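Local coordinates for conserved Hypothetical Protein TT1486 (PDB 2CU5) that is of unknown function but, as a three-subunit member of the UPF0047 (YjbQ) family, may act as a secondary thiamine-phosphate synthase, at residues 12-17 against 67-72; 41-46 against 120-125; 84-89 against 114-119. All coordinates share one frame; numbering follows the deposited sequence.

Interaction 1: residues 12-17 against 67-72; sequences PEEGFV and APRHRP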
ATOM      1  N   PRO A  12     -10.541  18.871  -4.262  1.00 20.13           N
ATOM      2  CA  PRO A  12     -11.288  19.677  -3.290  1.00 20.03           C
ATOM      3  C   PRO A  12     -10.513  19.684  -1.973  1.00 19.81           C
ATOM      4  O   PRO A  12      -9.414  19.141  -1.905  1.00 17.87           O
ATOM      5  CB  PRO A  12     -12.608  18.929  -3.178  1.00 20.14           C
ATOM      6  CG  PRO A  12     -12.173  17.502  -3.299  1.00 20.72           C
ATOM      7  CD  PRO A  12     -11.187  17.559  -4.458  1.00 20.24           C
ATOM      8  N   GLU A  13     -11.076  20.287  -0.928  1.00 20.07           N
ATOM      9  CA  GLU A  13     -10.384  20.318   0.358  1.00 21.89           C
ATOM     10  C   GLU A  13     -10.030  18.882   0.729  1.00 20.07           C
ATOM     11  O   GLU A  13      -8.921  18.591   1.177  1.00 19.82           O
ATOM     12  CB  GLU A  13     -11.274  20.931   1.442  1.00 24.59           C
ATOM     13  CG  GLU A  13     -10.521  21.243   2.722  1.00 30.05           C
ATOM     14  CD  GLU A  13     -11.417  21.800   3.807  1.00 34.11           C
ATOM     15  OE1 GLU A  13     -12.244  22.686   3.500  1.00 36.32           O
ATOM     16  OE2 GLU A  13     -11.286  21.357   4.968  1.00 37.10           O
ATOM     17  N   GLU A  14     -10.990  17.986   0.540  1.00 20.62           N
ATOM     18  CA  GLU A  14     -10.770  16.578   0.819  1.00 21.69           C
ATOM     19  C   GLU A  14     -11.801  15.754   0.073  1.00 20.36           C
ATOM     20  O   GLU A  14     -12.966  16.145  -0.039  1.00 20.60           O
ATOM     21  CB  GLU A  14     -10.839  16.290   2.327  1.00 25.25           C
ATOM     22  CG  GLU A  14     -12.225  16.023   2.891  1.00 30.57           C
ATOM     23  CD  GLU A  14     -12.168  15.348   4.257  1.00 34.39           C
ATOM     24  OE1 GLU A  14     -13.237  14.994   4.800  1.00 37.71           O
ATOM     25  OE2 GLU A  14     -11.051  15.168   4.789  1.00 35.73           O
ATOM     26  N   GLY A  15     -11.360  14.618  -0.455  1.00 18.30           N
ATOM     27  CA  GLY A  15     -12.261  13.760  -1.190  1.00 18.46           C
ATOM     28  C   GLY A  15     -11.543  12.821  -2.135  1.00 19.06           C
ATOM     29  O   GLY A  15     -10.330  12.908  -2.325  1.00 17.84           O
ATOM     30  N   PHE A  16     -12.308  11.905  -2.717  1.00 18.71           N
ATOM     31  CA  PHE A  16     -11.779  10.935  -3.661  1.00 19.17           C
ATOM     32  C   PHE A  16     -12.133  11.416  -5.061  1.00 18.93           C
ATOM     33  O   PHE A  16     -13.311  11.498  -5.422  1.00 19.61           O
ATOM     34  CB  PHE A  16     -12.403   9.564  -3.410  1.00 22.24           C
ATOM     35  CG  PHE A  16     -11.909   8.892  -2.163  1.00 23.49           C
ATOM     36  CD1 PHE A  16     -10.738   8.141  -2.179  1.00 27.02           C
ATOM     37  CD2 PHE A  16     -12.606   9.019  -0.967  1.00 27.55           C
ATOM     38  CE1 PHE A  16     -10.265   7.523  -1.019  1.00 26.91           C
ATOM     39  CE2 PHE A  16     -12.139   8.402   0.199  1.00 28.14           C
ATOM     40  CZ  PHE A  16     -10.968   7.655   0.168  1.00 26.31           C
ATOM     41  N   VAL A  17     -11.110  11.756  -5.836  1.00 18.17           N
ATOM     42  CA  VAL A  17     -11.315  12.232  -7.200  1.00 16.48           C
ATOM     43  C   VAL A  17     -11.107  11.060  -8.148  1.00 15.83           C
ATOM     44  O   VAL A  17     -10.043  10.446  -8.161  1.00 14.86           O
ATOM     45  CB  VAL A  17     -10.315  13.356  -7.551  1.00 18.58           C
ATOM     46  CG1 VAL A  17     -10.599  13.891  -8.949  1.00 17.33           C
ATOM     47  CG2 VAL A  17     -10.412  14.474  -6.525  1.00 17.54           C
ATOM     48  N   ALA A  67      -7.294   9.401  11.793  1.00 18.69           N
ATOM     49  CA  ALA A  67      -6.303  10.466  11.685  1.00 18.25           C
ATOM     50  C   ALA A  67      -6.954  11.833  11.858  1.00 18.20           C
ATOM     51  O   ALA A  67      -7.152  12.562  10.893  1.00 16.99           O
ATOM     52  CB  ALA A  67      -5.600  10.386  10.326  1.00 17.74           C
ATOM     53  N   PRO A  68      -7.312  12.195  13.100  1.00 21.38           N
ATOM     54  CA  PRO A  68      -7.943  13.498  13.335  1.00 21.65           C
ATOM     55  C   PRO A  68      -6.996  14.659  13.054  1.00 21.59           C
ATOM     56  O   PRO A  68      -5.793  14.558  13.280  1.00 21.25           O
ATOM     57  CB  PRO A  68      -8.355  13.425  14.803  1.00 21.02           C
ATOM     58  CG  PRO A  68      -7.298  12.529  15.397  1.00 23.23           C
ATOM     59  CD  PRO A  68      -7.171  11.440  14.357  1.00 20.61           C
ATOM     60  N   ARG A  69      -7.551  15.760  12.562  1.00 22.75           N
ATOM     61  CA  ARG A  69      -6.760  16.947  12.256  1.00 25.57           C
ATOM     62  C   ARG A  69      -6.196  17.516  13.552  1.00 26.52           C
ATOM     63  O   ARG A  69      -5.022  17.881  13.636  1.00 25.79           O
ATOM     64  CB  ARG A  69      -7.643  18.000  11.580  1.00 27.12           C
ATOM     65  CG  ARG A  69      -8.312  17.539  10.293  1.00 32.22           C
ATOM     66  CD  ARG A  69      -9.425  18.496   9.877  1.00 36.03           C
ATOM     67  NE  ARG A  69     -10.071  18.101   8.626  1.00 39.68           N
ATOM     68  CZ  ARG A  69      -9.551  18.300   7.418  1.00 40.96           C
ATOM     69  NH1 ARG A  69      -8.375  18.896   7.290  1.00 42.92           N
ATOM     70  NH2 ARG A  69     -10.205  17.898   6.337  1.00 41.77           N
ATOM     71  N   HIS A  70      -7.058  17.577  14.560  1.00 28.59           N
ATOM     72  CA  HIS A  70      -6.716  18.107  15.874  1.00 30.10           C
ATOM     73  C   HIS A  70      -6.012  17.078  16.749  1.00 29.44           C
ATOM     74  O   HIS A  70      -6.610  16.094  17.176  1.00 30.97           O
ATOM     75  CB  HIS A  70      -7.997  18.592  16.569  1.00 32.02           C
ATOM     76  CG  HIS A  70      -7.790  19.065  17.976  1.00 35.24           C
ATOM     77  ND1 HIS A  70      -7.063  20.195  18.284  1.00 36.13           N
ATOM     78  CD2 HIS A  70      -8.222  18.561  19.157  1.00 35.36           C
ATOM     79  CE1 HIS A  70      -7.057  20.367  19.595  1.00 35.92           C
ATOM     80  NE2 HIS A  70      -7.752  19.389  20.148  1.00 36.60           N
ATOM     81  N   ARG A  71      -4.732  17.310  17.005  1.00 29.12           N
ATOM     82  CA  ARG A  71      -3.935  16.427  17.849  1.00 29.32           C
ATOM     83  C   ARG A  71      -2.903  17.299  18.552  1.00 29.90           C
ATOM     84  O   ARG A  71      -1.895  17.685  17.959  1.00 30.09           O
ATOM     85  CB  ARG A  71      -3.236  15.348  17.009  1.00 27.61           C
ATOM     86  CG  ARG A  71      -2.420  14.351  17.831  1.00 26.80           C
ATOM     87  CD  ARG A  71      -2.050  13.110  17.021  1.00 25.39           C
ATOM     88  NE  ARG A  71      -1.308  12.124  17.806  1.00 23.97           N
ATOM     89  CZ  ARG A  71      -0.016  12.216  18.109  1.00 23.04           C
ATOM     90  NH1 ARG A  71       0.695  13.255  17.694  1.00 23.99           N
ATOM     91  NH2 ARG A  71       0.567  11.266  18.831  1.00 22.58           N
ATOM     92  N   PRO A  72      -3.149  17.627  19.830  1.00 31.68           N
ATOM     93  CA  PRO A  72      -2.230  18.465  20.603  1.00 31.39           C
ATOM     94  C   PRO A  72      -0.803  17.940  20.665  1.00 31.31           C
ATOM     95  O   PRO A  72       0.144  18.719  20.732  1.00 31.40           O
ATOM     96  CB  PRO A  72      -2.895  18.529  21.977  1.00 32.29           C
ATOM     97  CG  PRO A  72      -3.627  17.228  22.061  1.00 32.95           C
ATOM     98  CD  PRO A  72      -4.236  17.117  20.683  1.00 30.89           C
TER

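Interaction 2: residues 41-46 against 120-125; sequences TTCGLT and RVREVW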
ATOM      1  N   THR A  41       2.966  14.174  -0.437  1.00 17.80           N
ATOM      2  CA  THR A  41       2.955  13.514   0.866  1.00 17.86           C
ATOM      3  C   THR A  41       1.661  13.713   1.652  1.00 18.57           C
ATOM      4  O   THR A  41       1.528  13.198   2.763  1.00 17.29           O
ATOM      5  CB  THR A  41       4.118  14.010   1.744  1.00 19.21           C
ATOM      6  OG1 THR A  41       3.973  15.421   1.967  1.00 21.01           O
ATOM      7  CG2 THR A  41       5.454  13.742   1.061  1.00 19.55           C
ATOM      8  N   THR A  42       0.713  14.455   1.085  1.00 17.96           N
ATOM      9  CA  THR A  42      -0.554  14.703   1.766  1.00 17.59           C
ATOM     10  C   THR A  42      -1.797  14.304   0.971  1.00 17.00           C
ATOM     11  O   THR A  42      -2.887  14.838   1.176  1.00 16.36           O
ATOM     12  CB  THR A  42      -0.664  16.180   2.221  1.00 18.51           C
ATOM     13  OG1 THR A  42      -0.409  17.057   1.118  1.00 19.04           O
ATOM     14  CG2 THR A  42       0.346  16.456   3.327  1.00 17.49           C
ATOM     15  N   CYS A  43      -1.613  13.365   0.048  1.00 17.90           N
ATOM     16  CA  CYS A  43      -2.705  12.813  -0.748  1.00 17.07           C
ATOM     17  C   CYS A  43      -2.266  11.397  -1.113  1.00 16.12           C
ATOM     18  O   CYS A  43      -1.112  11.028  -0.892  1.00 17.80           O
ATOM     19  CB  CYS A  43      -2.979  13.651  -2.007  1.00 17.12           C
ATOM     20  SG  CYS A  43      -1.691  13.632  -3.274  1.00 20.39           S
ATOM     21  N   GLY A  44      -3.180  10.590  -1.641  1.00 17.30           N
ATOM     22  CA  GLY A  44      -2.810   9.231  -1.998  1.00 18.33           C
ATOM     23  C   GLY A  44      -3.533   8.700  -3.220  1.00 18.07           C
ATOM     24  O   GLY A  44      -4.323   9.405  -3.843  1.00 18.23           O
ATOM     25  N   LEU A  45      -3.238   7.452  -3.569  1.00 17.86           N
ATOM     26  CA  LEU A  45      -3.870   6.790  -4.707  1.00 17.17           C
ATOM     27  C   LEU A  45      -4.465   5.490  -4.201  1.00 17.26           C
ATOM     28  O   LEU A  45      -3.823   4.760  -3.449  1.00 15.58           O
ATOM     29  CB  LEU A  45      -2.846   6.478  -5.800  1.00 16.06           C
ATOM     30  CG  LEU A  45      -2.283   7.662  -6.582  1.00 14.51           C
ATOM     31  CD1 LEU A  45      -1.142   7.186  -7.470  1.00 15.69           C
ATOM     32  CD2 LEU A  45      -3.399   8.307  -7.405  1.00 16.32           C
ATOM     33  N   THR A  46      -5.689   5.196  -4.619  1.00 16.37           N
ATOM     34  CA  THR A  46      -6.341   3.977  -4.182  1.00 16.14           C
ATOM     35  C   THR A  46      -7.323   3.502  -5.236  1.00 14.98           C
ATOM     36  O   THR A  46      -7.749   4.272  -6.107  1.00 15.34           O
ATOM     37  CB  THR A  46      -7.117   4.206  -2.851  1.00 16.19           C
ATOM     38  OG1 THR A  46      -7.640   2.962  -2.371  1.00 17.46           O
ATOM     39  CG2 THR A  46      -8.273   5.168  -3.064  1.00 17.49           C
ATOM     40  N   ARG A 120      -6.231  21.649  -4.173  1.00 19.56           N
ATOM     41  CA  ARG A 120      -4.973  21.864  -4.878  1.00 20.25           C
ATOM     42  C   ARG A 120      -5.107  21.366  -6.308  1.00 17.65           C
ATOM     43  O   ARG A 120      -6.189  21.001  -6.757  1.00 16.16           O
ATOM     44  CB  ARG A 120      -3.836  21.072  -4.230  1.00 21.32           C
ATOM     45  CG  ARG A 120      -3.651  21.247  -2.736  1.00 25.53           C
ATOM     46  CD  ARG A 120      -2.275  20.754  -2.357  1.00 25.70           C
ATOM     47  NE  ARG A 120      -2.019  20.806  -0.925  1.00 26.35           N
ATOM     48  CZ  ARG A 120      -0.801  20.845  -0.402  1.00 28.70           C
ATOM     49  NH1 ARG A 120      -0.635  20.883   0.913  1.00 30.23           N
ATOM     50  NH2 ARG A 120       0.256  20.868  -1.203  1.00 28.02           N
ATOM     51  N   VAL A 121      -3.985  21.386  -7.016  1.00 18.08           N
ATOM     52  CA  VAL A 121      -3.908  20.846  -8.362  1.00 17.73           C
ATOM     53  C   VAL A 121      -2.722  19.912  -8.198  1.00 16.10           C
ATOM     54  O   VAL A 121      -1.567  20.341  -8.184  1.00 18.84           O
ATOM     55  CB  VAL A 121      -3.603  21.902  -9.437  1.00 19.51           C
ATOM     56  CG1 VAL A 121      -3.421  21.212 -10.779  1.00 20.75           C
ATOM     57  CG2 VAL A 121      -4.754  22.886  -9.541  1.00 19.52           C
ATOM     58  N   ARG A 122      -3.030  18.637  -8.016  1.00 16.37           N
ATOM     59  CA  ARG A 122      -2.023  17.610  -7.799  1.00 16.68           C
ATOM     60  C   ARG A 122      -1.480  17.057  -9.100  1.00 18.01           C
ATOM     61  O   ARG A 122      -2.091  17.204 -10.149  1.00 20.24           O
ATOM     62  CB  ARG A 122      -2.630  16.455  -7.010  1.00 15.71           C
ATOM     63  CG  ARG A 122      -3.178  16.844  -5.657  1.00 16.36           C
ATOM     64  CD  ARG A 122      -2.046  17.235  -4.727  1.00 15.85           C
ATOM     65  NE  ARG A 122      -2.463  17.150  -3.334  1.00 17.05           N
ATOM     66  CZ  ARG A 122      -1.649  17.303  -2.297  1.00 17.16           C
ATOM     67  NH1 ARG A 122      -2.129  17.201  -1.064  1.00 18.63           N
ATOM     68  NH2 ARG A 122      -0.361  17.558  -2.488  1.00 15.96           N
ATOM     69  N   GLU A 123      -0.323  16.412  -9.002  1.00 17.39           N
ATOM     70  CA  GLU A 123       0.308  15.775 -10.148  1.00 19.71           C
ATOM     71  C   GLU A 123       0.165  14.269  -9.972  1.00 18.75           C
ATOM     72  O   GLU A 123       0.227  13.755  -8.857  1.00 16.42           O
ATOM     73  CB  GLU A 123       1.800  16.107 -10.211  1.00 19.43           C
ATOM     74  CG  GLU A 123       2.144  17.445 -10.837  1.00 20.41           C
ATOM     75  CD  GLU A 123       3.644  17.634 -10.986  1.00 23.41           C
ATOM     76  OE1 GLU A 123       4.334  16.657 -11.354  1.00 23.22           O
ATOM     77  OE2 GLU A 123       4.139  18.758 -10.745  1.00 26.08           O
ATOM     78  N   VAL A 124      -0.045  13.574 -11.080  1.00 18.06           N
ATOM     79  CA  VAL A 124      -0.132  12.128 -11.079  1.00 17.03           C
ATOM     80  C   VAL A 124       0.711  11.699 -12.271  1.00 17.89           C
ATOM     81  O   VAL A 124       0.433  12.091 -13.405  1.00 19.09           O
ATOM     82  CB  VAL A 124      -1.576  11.628 -11.268  1.00 16.60           C
ATOM     83  CG1 VAL A 124      -1.576  10.112 -11.392  1.00 17.23           C
ATOM     84  CG2 VAL A 124      -2.444  12.058 -10.084  1.00 17.07           C
ATOM     85  N   TRP A 125       1.756  10.925 -12.012  1.00 17.09           N
ATOM     86  CA  TRP A 125       2.628  10.460 -13.085  1.00 17.45           C
ATOM     87  C   TRP A 125       2.157   9.113 -13.607  1.00 18.62           C
ATOM     88  O   TRP A 125       1.751   8.244 -12.835  1.00 18.08           O
ATOM     89  CB  TRP A 125       4.068  10.353 -12.592  1.00 14.76           C
ATOM     90  CG  TRP A 125       4.626  11.653 -12.093  1.00 16.42           C
ATOM     91  CD1 TRP A 125       4.133  12.907 -12.330  1.00 16.65           C
ATOM     92  CD2 TRP A 125       5.805  11.827 -11.299  1.00 15.43           C
ATOM     93  NE1 TRP A 125       4.936  13.851 -11.733  1.00 16.63           N
ATOM     94  CE2 TRP A 125       5.970  13.217 -11.096  1.00 16.79           C
ATOM     95  CE3 TRP A 125       6.741  10.944 -10.741  1.00 17.52           C
ATOM     96  CZ2 TRP A 125       7.035  13.746 -10.355  1.00 16.28           C
ATOM     97  CZ3 TRP A 125       7.800  11.470 -10.005  1.00 16.66           C
ATOM     98  CH2 TRP A 125       7.936  12.861  -9.820  1.00 18.10           C
TER
HETATM   99  O   HOH W   1       2.018  17.131  -0.482  1.00 23.58           O

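Interaction 3: residues 84-89 against 114-119; sequences HLKSLL and AEFDGP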
ATOM      1  N   HIS A  84      -0.668  13.578   6.315  1.00 17.44           N
ATOM      2  CA  HIS A  84       0.543  12.817   6.048  1.00 17.72           C
ATOM      3  C   HIS A  84       0.252  11.366   6.407  1.00 17.60           C
ATOM      4  O   HIS A  84       0.634  10.449   5.685  1.00 16.57           O
ATOM      5  CB  HIS A  84       1.712  13.351   6.884  1.00 19.12           C
ATOM      6  CG  HIS A  84       2.369  14.560   6.296  1.00 19.61           C
ATOM      7  ND1 HIS A  84       3.369  14.478   5.349  1.00 19.17           N
ATOM      8  CD2 HIS A  84       2.152  15.880   6.500  1.00 19.11           C
ATOM      9  CE1 HIS A  84       3.740  15.698   4.998  1.00 18.99           C
ATOM     10  NE2 HIS A  84       3.018  16.566   5.682  1.00 19.51           N
ATOM     11  N   LEU A  85      -0.442  11.162   7.523  1.00 16.69           N
ATOM     12  CA  LEU A  85      -0.779   9.812   7.943  1.00 15.47           C
ATOM     13  C   LEU A  85      -1.757   9.142   6.982  1.00 14.53           C
ATOM     14  O   LEU A  85      -1.571   7.983   6.617  1.00 14.82           O
ATOM     15  CB  LEU A  85      -1.372   9.815   9.358  1.00 16.21           C
ATOM     16  CG  LEU A  85      -1.765   8.422   9.869  1.00 13.80           C
ATOM     17  CD1 LEU A  85      -0.549   7.499   9.875  1.00 14.39           C
ATOM     18  CD2 LEU A  85      -2.349   8.539  11.279  1.00 14.67           C
ATOM     19  N   LYS A  86      -2.799   9.858   6.568  1.00 13.66           N
ATOM     20  CA  LYS A  86      -3.764   9.267   5.651  1.00 14.30           C
ATOM     21  C   LYS A  86      -3.068   8.849   4.357  1.00 14.83           C
ATOM     22  O   LYS A  86      -3.412   7.826   3.758  1.00 14.53           O
ATOM     23  CB  LYS A  86      -4.889  10.250   5.352  1.00 13.98           C
ATOM     24  CG  LYS A  86      -5.747  10.565   6.567  1.00 12.42           C
ATOM     25  CD  LYS A  86      -6.771  11.620   6.249  1.00 14.95           C
ATOM     26  CE  LYS A  86      -7.591  11.976   7.487  1.00 15.84           C
ATOM     27  NZ  LYS A  86      -8.488  13.110   7.172  1.00 15.65           N
ATOM     28  N   SER A  87      -2.086   9.644   3.947  1.00 15.01           N
ATOM     29  CA  SER A  87      -1.316   9.369   2.737  1.00 16.71           C
ATOM     30  C   SER A  87      -0.494   8.097   2.912  1.00 15.06           C
ATOM     31  O   SER A  87      -0.471   7.236   2.031  1.00 15.06           O
ATOM     32  CB  SER A  87      -0.393  10.554   2.422  1.00 18.46           C
ATOM     33  OG  SER A  87       0.491  10.253   1.357  1.00 18.86           O
ATOM     34  N   LEU A  88       0.186   7.984   4.052  1.00 13.29           N
ATOM     35  CA  LEU A  88       0.998   6.806   4.351  1.00 14.60           C
ATOM     36  C   LEU A  88       0.132   5.552   4.379  1.00 14.25           C
ATOM     37  O   LEU A  88       0.526   4.495   3.874  1.00 15.41           O
ATOM     38  CB  LEU A  88       1.697   6.987   5.709  1.00 14.70           C
ATOM     39  CG  LEU A  88       2.550   5.843   6.275  1.00 14.09           C
ATOM     40  CD1 LEU A  88       3.577   6.427   7.236  1.00 17.54           C
ATOM     41  CD2 LEU A  88       1.677   4.822   6.985  1.00 15.23           C
ATOM     42  N   LEU A  89      -1.054   5.676   4.964  1.00 13.85           N
ATOM     43  CA  LEU A  89      -1.978   4.553   5.081  1.00 14.27           C
ATOM     44  C   LEU A  89      -2.581   4.129   3.754  1.00 15.30           C
ATOM     45  O   LEU A  89      -2.814   2.941   3.516  1.00 14.65           O
ATOM     46  CB  LEU A  89      -3.117   4.905   6.046  1.00 14.75           C
ATOM     47  CG  LEU A  89      -2.733   5.099   7.512  1.00 13.77           C
ATOM     48  CD1 LEU A  89      -3.967   5.547   8.312  1.00 16.23           C
ATOM     49  CD2 LEU A  89      -2.185   3.804   8.071  1.00 14.53           C
ATOM     50  N   ALA A 114      -6.848  10.241  -3.757  1.00 17.91           N
ATOM     51  CA  ALA A 114      -7.394  10.551  -2.443  1.00 16.44           C
ATOM     52  C   ALA A 114      -6.771  11.818  -1.872  1.00 15.31           C
ATOM     53  O   ALA A 114      -5.657  11.786  -1.366  1.00 15.82           O
ATOM     54  CB  ALA A 114      -7.156   9.368  -1.498  1.00 14.62           C
ATOM     55  N   GLU A 115      -7.501  12.927  -1.951  1.00 16.28           N
ATOM     56  CA  GLU A 115      -7.014  14.206  -1.439  1.00 17.53           C
ATOM     57  C   GLU A 115      -7.365  14.396   0.034  1.00 17.62           C
ATOM     58  O   GLU A 115      -8.534  14.336   0.405  1.00 18.59           O
ATOM     59  CB  GLU A 115      -7.614  15.367  -2.236  1.00 17.29           C
ATOM     60  CG  GLU A 115      -7.173  16.727  -1.721  1.00 17.16           C
ATOM     61  CD  GLU A 115      -5.671  16.924  -1.827  1.00 17.22           C
ATOM     62  OE1 GLU A 115      -5.208  17.422  -2.877  1.00 18.59           O
ATOM     63  OE2 GLU A 115      -4.948  16.570  -0.867  1.00 16.02           O
ATOM     64  N   PHE A 116      -6.353  14.645   0.860  1.00 18.18           N
ATOM     65  CA  PHE A 116      -6.571  14.848   2.290  1.00 18.86           C
ATOM     66  C   PHE A 116      -6.181  16.256   2.743  1.00 19.52           C
ATOM     67  O   PHE A 116      -6.409  16.622   3.895  1.00 19.58           O
ATOM     68  CB  PHE A 116      -5.773  13.820   3.097  1.00 18.04           C
ATOM     69  CG  PHE A 116      -6.008  12.396   2.670  1.00 17.31           C
ATOM     70  CD1 PHE A 116      -7.281  11.839   2.730  1.00 16.70           C
ATOM     71  CD2 PHE A 116      -4.951  11.612   2.214  1.00 16.96           C
ATOM     72  CE1 PHE A 116      -7.502  10.517   2.346  1.00 15.39           C
ATOM     73  CE2 PHE A 116      -5.159  10.288   1.826  1.00 12.93           C
ATOM     74  CZ  PHE A 116      -6.435   9.742   1.893  1.00 14.04           C
ATOM     75  N   ASP A 117      -5.595  17.048   1.848  1.00 18.68           N
ATOM     76  CA  ASP A 117      -5.197  18.406   2.214  1.00 19.30           C
ATOM     77  C   ASP A 117      -5.270  19.397   1.054  1.00 18.28           C
ATOM     78  O   ASP A 117      -4.277  20.033   0.707  1.00 18.30           O
ATOM     79  CB  ASP A 117      -3.783  18.388   2.807  1.00 20.87           C
ATOM     80  CG  ASP A 117      -3.364  19.741   3.365  1.00 24.51           C
ATOM     81  OD1 ASP A 117      -4.224  20.439   3.941  1.00 23.82           O
ATOM     82  OD2 ASP A 117      -2.178  20.102   3.236  1.00 26.75           O
ATOM     83  N   GLY A 118      -6.456  19.527   0.468  1.00 18.50           N
ATOM     84  CA  GLY A 118      -6.642  20.441  -0.642  1.00 18.55           C
ATOM     85  C   GLY A 118      -7.323  21.726  -0.202  1.00 19.22           C
ATOM     86  O   GLY A 118      -7.307  22.059   0.983  1.00 18.85           O
ATOM     87  N   PRO A 119      -7.925  22.479  -1.134  1.00 20.05           N
ATOM     88  CA  PRO A 119      -7.973  22.151  -2.560  1.00 19.72           C
ATOM     89  C   PRO A 119      -6.637  22.475  -3.216  1.00 19.09           C
ATOM     90  O   PRO A 119      -5.984  23.450  -2.854  1.00 19.48           O
ATOM     91  CB  PRO A 119      -9.099  23.042  -3.072  1.00 19.96           C
ATOM     92  CG  PRO A 119      -8.917  24.279  -2.242  1.00 20.40           C
ATOM     93  CD  PRO A 119      -8.680  23.716  -0.855  1.00 20.88           C
TER
HETATM   94  O   HOH W   2      -8.408  14.911   5.314  1.00 28.49           O

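Interaction 1: residues 12-17 against 67-72
Glu14 and Arg69 make the closer of two salt bridges here, OE2 of Glu14 lying 3.3 Å from NH2 of Arg69. Glu13 adds a long one, its OE2 standing 3.9 Å from the same NH2, and the three residues form a surface salt-bridge network in which a single arginine nitrogen draws two carboxylates. The two acids approach differently. The Glu13 oxygen sits over one face of the guanidinium, well out of its plane, so only the charges attract and no N-H is aimed at it; Glu14 comes in obliquely, its carboxylate turned 37° from the guanidinium plane. Neither pair is a hydrogen bond. Arg69 bridges the distance by keeping its chain extended from CG to NE, with CG anti to the carbonyl carbon (chi1 -58°). The backbones stay far apart, so side-chain ends alone join the turn before strand 15-18 to the loop after helix 53-66. Farther out, Glu14 packs on Lys86 and Arg69 on His82, both of helix 81-90, while the Phe16 ring covers part of helix 53-66 and reaches Leu88 of the third subunit. Behind the closer bridge, CD of Glu14 remains 3.8 Å from NH2 of Arg69.

Interaction 2: residues 41-46 against 120-125
Arg122 reaches across to Thr42, where its NH1 donates a nearly straight hydrogen bond to OG1 (2.8 Å, 165°), with the oxygen in the guanidinium plane. This is the tight part of the contact. Cys43 SG lies over one face of the guanidinium, offset toward the rim and 3.6 Å from NE of Arg122, while CD of Arg120 covers the opposite face over its centre. A bend at chi2 (-68°) turns the Arg122 chain so that its flat end slots between sulfur and methylene. Bound water takes part in the same grip: one molecule accepts from Thr41 N and Arg122 NH2 and is hydrogen-bonded to Thr42 OG1, 2.9 Å away. Such side-chain bridging suits the layout, since within this chain strand 43-48 is an outer strand of a three-stranded antiparallel sheet and strand 120-128 belongs to a separate five-stranded one; the closest CA atoms, of Cys43 and Arg122, are 8.6 Å apart. Glu115, in the first of these sheets, forms a salt bridge with Arg122 NE and is likely to offset the buried charge. The exposed side is looser. Arg120 extends there with NH1 3.8 Å from Thr42 OG1, which lies over a face of its guanidinium, and its firmer polar partner is Asp117. Farther along the strands, Leu45 and Val124 approach loosely, CD2 of Leu45 being 4.7 Å from CG2 of Val124.

Interaction 3: residues 84-89 against 114-119
Lys86 and Phe116 share a water molecule that accepts from Lys86 NZ at 2.6 Å and donates to the carbonyl O of Phe116 at 3.0 Å. The bridge closes one side of a helix-on-strand contact, in which helix 81-90 lies against the end of strand 110-115 and the turn that leads into strand 120-128. Its centre is a CH-pi interaction: CB of Lys86 sits over the middle of the Phe116 ring, 3.5 Å from the centroid and only 13° off the ring normal. The lysine then runs on across the ring, CD of Lys86 coming within 3.6 Å of CD1 of Phe116, because its chain is extended beyond CG (chi2 175°) and carries the ammonium past the aromatic rim to the water. Lys86 thus serves both chemistries, apolar along its methylenes and charged at its end. The other ring face is met by the carbonyl O of Ala114, 3.5 Å above the plane and toward the rim, so that Phe116 is held between helix and strand. Ser87 adds its backbone N obliquely, 3.8 Å from CE2 of Phe116, and its hydroxyl is hydrogen-bonded to the carbonyl O of Cys43, which ties the helix to strand 43-48. Replacing Phe116 by an alanine would probably open a gap between helix and strand and leave the Lys86 methylenes without the ring face they lie against. Beyond the ring the loop passes through a cis peptide bond into Pro119. Within this loop, Asp117 N donates to OE2 of Glu115 at 2.8 Å, meeting the oxygen on its anti side and 34° out of the carboxylate plane.

Overall arrangement
Interactions 2 and 3 are buried and interaction 1 lies at the surface, and the chemistry follows: charge pairing without a hydrogen bond at the surface; inside, a directed hydrogen bond beside a buried ion pair, and CH-pi packing. All three reach the three-stranded sheet. Strand 110-115, which that ion pair couples to the five-stranded sheet, stands between strands 15-18 and 43-48, and backbone contacts from Gly15 O to Glu115 N and from Gly44 O to Ala114 N, probably hydrogen bonds, connect interaction 3 to both of the others. Along the chain, interaction 3 is nested inside the loop closed by interaction 2, whereas interaction 1 closes before interaction 3 opens. Each contact also touches the second subunit.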